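TSSL (Francisella novicida, PDB 4ACK) is a conserved type VI secretion component of the DotU family, represented by its cytoplasmic domain, and probably serves in building the membrane-bound part of the secretion apparatus. Local coordinates at residues 96-99 with 100-104. Residues are numbered along the deposited sequence; the frame is centred on the assembly and turned at random.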
ATOM      1  N   ARG A  96      -1.474 -12.111  -6.277  1.00 41.66           N
ATOM      2  CA  ARG A  96      -0.828 -12.733  -5.137  1.00 40.18           C
ATOM      3  C   ARG A  96      -1.423 -12.162  -3.869  1.00 40.31           C
ATOM      4  O   ARG A  96      -2.095 -11.113  -3.904  1.00 40.32           O
ATOM      5  CB  ARG A  96       0.690 -12.596  -5.195  1.00 40.67           C
ATOM      6  CG  ARG A  96       1.209 -11.156  -5.096  1.00 39.76           C
ATOM      7  CD  ARG A  96       2.670 -11.093  -5.522  1.00 38.94           C
ATOM      8  NE  ARG A  96       3.509 -11.848  -4.612  1.00 38.67           N
ATOM      9  CZ  ARG A  96       4.776 -12.164  -4.832  1.00 37.25           C
ATOM     10  NH1 ARG A  96       5.377 -11.822  -5.959  1.00 40.49           N
ATOM     11  NH2 ARG A  96       5.438 -12.844  -3.921  1.00 39.80           N
ATOM     12  N   LYS A  97      -1.209 -12.861  -2.756  1.00 38.69           N
ATOM     13  CA  LYS A  97      -1.881 -12.490  -1.539  1.00 38.49           C
ATOM     14  C   LYS A  97      -0.913 -12.563  -0.358  1.00 36.63           C
ATOM     15  O   LYS A  97      -1.323 -12.625   0.767  1.00 36.16           O
ATOM     16  CB  LYS A  97      -3.163 -13.346  -1.348  1.00 39.34           C
ATOM     17  CG  LYS A  97      -2.906 -14.778  -0.942  1.00 42.81           C
ATOM     18  CD  LYS A  97      -4.105 -15.701  -1.204  1.00 50.23           C
ATOM     19  CE  LYS A  97      -3.963 -16.974  -0.393  1.00 51.11           C
ATOM     20  NZ  LYS A  97      -5.105 -17.879  -0.660  1.00 55.80           N
ATOM     21  N   ASP A  98       0.389 -12.505  -0.634  1.00 35.63           N
ATOM     22  CA  ASP A  98       1.402 -12.581   0.433  1.00 32.93           C
ATOM     23  C   ASP A  98       1.996 -11.229   0.703  1.00 30.99           C
ATOM     24  O   ASP A  98       3.165 -11.115   1.031  1.00 30.71           O
ATOM     25  CB  ASP A  98       2.512 -13.556   0.017  1.00 32.96           C
ATOM     26  CG  ASP A  98       3.146 -13.205  -1.354  1.00 35.82           C
ATOM     27  OD1 ASP A  98       2.621 -12.367  -2.131  1.00 33.11           O
ATOM     28  OD2 ASP A  98       4.217 -13.768  -1.671  1.00 37.18           O
ATOM     29  N   GLY A  99       1.194 -10.177   0.544  1.00 30.57           N
ATOM     30  CA  GLY A  99       1.661  -8.794   0.781  1.00 27.95           C
ATOM     31  C   GLY A  99       2.383  -8.451   2.065  1.00 27.84           C
ATOM     32  O   GLY A  99       3.313  -7.661   2.061  1.00 25.61           O
ATOM     33  N   GLY A 100       1.997  -9.054   3.192  1.00 27.72           N
ATOM     34  CA  GLY A 100       2.726  -8.816   4.441  1.00 26.24           C
ATOM     35  C   GLY A 100       4.233  -9.184   4.418  1.00 27.52           C
ATOM     36  O   GLY A 100       5.086  -8.594   5.155  1.00 27.94           O
ATOM     37  N   GLU A 101       4.555 -10.166   3.600  1.00 27.63           N
ATOM     38  CA  GLU A 101       5.966 -10.492   3.228  1.00 28.64           C
ATOM     39  C   GLU A 101       6.493  -9.766   1.983  1.00 26.71           C
ATOM     40  O   GLU A 101       7.602  -9.271   1.985  1.00 26.57           O
ATOM     41  CB  GLU A 101       6.085 -12.025   2.977  1.00 29.46           C
ATOM     42  CG  GLU A 101       5.990 -12.722   4.358  1.00 34.24           C
ATOM     43  CD  GLU A 101       6.029 -14.237   4.359  0.50 39.67           C
ATOM     44  OE1 GLU A 101       5.897 -14.863   3.275  0.50 35.99           O
ATOM     45  OE2 GLU A 101       6.193 -14.780   5.495  0.50 41.39           O
ATOM     46  N   TYR A 102       5.718  -9.759   0.912  1.00 25.59           N
ATOM     47  CA  TYR A 102       6.237  -9.300  -0.366  1.00 26.53           C
ATOM     48  C   TYR A 102       6.595  -7.779  -0.348  1.00 27.17           C
ATOM     49  O   TYR A 102       7.584  -7.321  -0.960  1.00 27.88           O
ATOM     50  CB  TYR A 102       5.277  -9.692  -1.510  1.00 26.50           C
ATOM     51  CG  TYR A 102       5.873  -9.409  -2.879  1.00 29.15           C
ATOM     52  CD1 TYR A 102       7.154  -9.840  -3.207  1.00 29.86           C
ATOM     53  CD2 TYR A 102       5.169  -8.638  -3.828  1.00 30.29           C
ATOM     54  CE1 TYR A 102       7.701  -9.546  -4.503  1.00 30.69           C
ATOM     55  CE2 TYR A 102       5.689  -8.342  -5.066  1.00 30.07           C
ATOM     56  CZ  TYR A 102       6.957  -8.795  -5.404  1.00 32.61           C
ATOM     57  OH  TYR A 102       7.450  -8.505  -6.664  1.00 36.43           O
ATOM     58  N   VAL A 103       5.854  -6.992   0.423  1.00 27.06           N
ATOM     59  CA  VAL A 103       6.250  -5.555   0.593  1.00 25.43           C
ATOM     60  C   VAL A 103       7.675  -5.443   1.100  1.00 24.54           C
ATOM     61  O   VAL A 103       8.422  -4.542   0.695  1.00 23.92           O
ATOM     62  CB  VAL A 103       5.274  -4.825   1.545  1.00 24.86           C
ATOM     63  CG1 VAL A 103       5.853  -3.498   2.098  1.00 24.30           C
ATOM     64  CG2 VAL A 103       3.897  -4.710   0.924  1.00 24.01           C
ATOM     65  N   PHE A 104       8.080  -6.304   2.036  1.00 24.88           N
ATOM     66  CA  PHE A 104       9.463  -6.174   2.539  1.00 24.45           C
ATOM     67  C   PHE A 104      10.473  -6.780   1.590  1.00 26.24           C
ATOM     68  O   PHE A 104      11.631  -6.325   1.516  1.00 26.57           O
ATOM     69  CB  PHE A 104       9.618  -6.683   3.988  1.00 25.05           C
ATOM     70  CG  PHE A 104       8.749  -5.919   4.944  1.00 25.09           C
ATOM     71  CD1 PHE A 104       9.152  -4.683   5.421  1.00 25.99           C
ATOM     72  CD2 PHE A 104       7.488  -6.421   5.304  1.00 27.19           C
ATOM     73  CE1 PHE A 104       8.330  -3.929   6.284  1.00 26.52           C
ATOM     74  CE2 PHE A 104       6.677  -5.718   6.157  1.00 27.42           C
ATOM     75  CZ  PHE A 104       7.102  -4.452   6.662  1.00 27.17           C
TER
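The guanidinium of R96 lies flat over one face of the Y102 ring, their planes only 7° apart. That this is a cation-pi stack follows from R96 CZ standing 3.5 Å from the centroid of the Y102 ring, with NH1 reaching over the middle of the ring. The R96 chain bends at chi3, which brings the flat group across the ring. On Y102, CG is anti to the backbone N (chi1 -172°), which turns the ring back toward the loop, against the guanidinium.

Charge pairing fixes the rotation of the guanidinium. D98 takes it side-on in a bidentate salt bridge, R96 NE to D98 OD1 at 2.7 Å and R96 NH2 to D98 OD2 also at 2.7 Å; both oxygens use their syn lone pairs and lie close to the guanidinium plane. The carboxylate is therefore nearly parallel to the ring, with D98 OD1 3.8 Å from Y102 CB. One face of the cation is thus given to the ring and one edge to the anion.

Backbone bonds begin helix 99-112. D98 occupies the N-cap position, but its carboxylate, engaged by R96, makes no capping bond. Its carbonyl O accepts Y102 N at 2.9 Å, nearly straight at 165°, and a weaker, bent bond from E101 N. One residue on, V103 N reaches G99 O at 3.1 Å, continuing the i to i+4 pattern.

In this all-helical DotU-family domain, salt bridge and stack together tie the loop after helix 89-94 to the first turn of helix 99-112. Q90 of the former helix accepts a hydrogen bond from G99 N. Side chains of helix 55-79 close in on the same residues: K59 hydrogen-bonds Y102 OH, while F63 meets the Y102 ring edge-to-face and also touches R96 and V103.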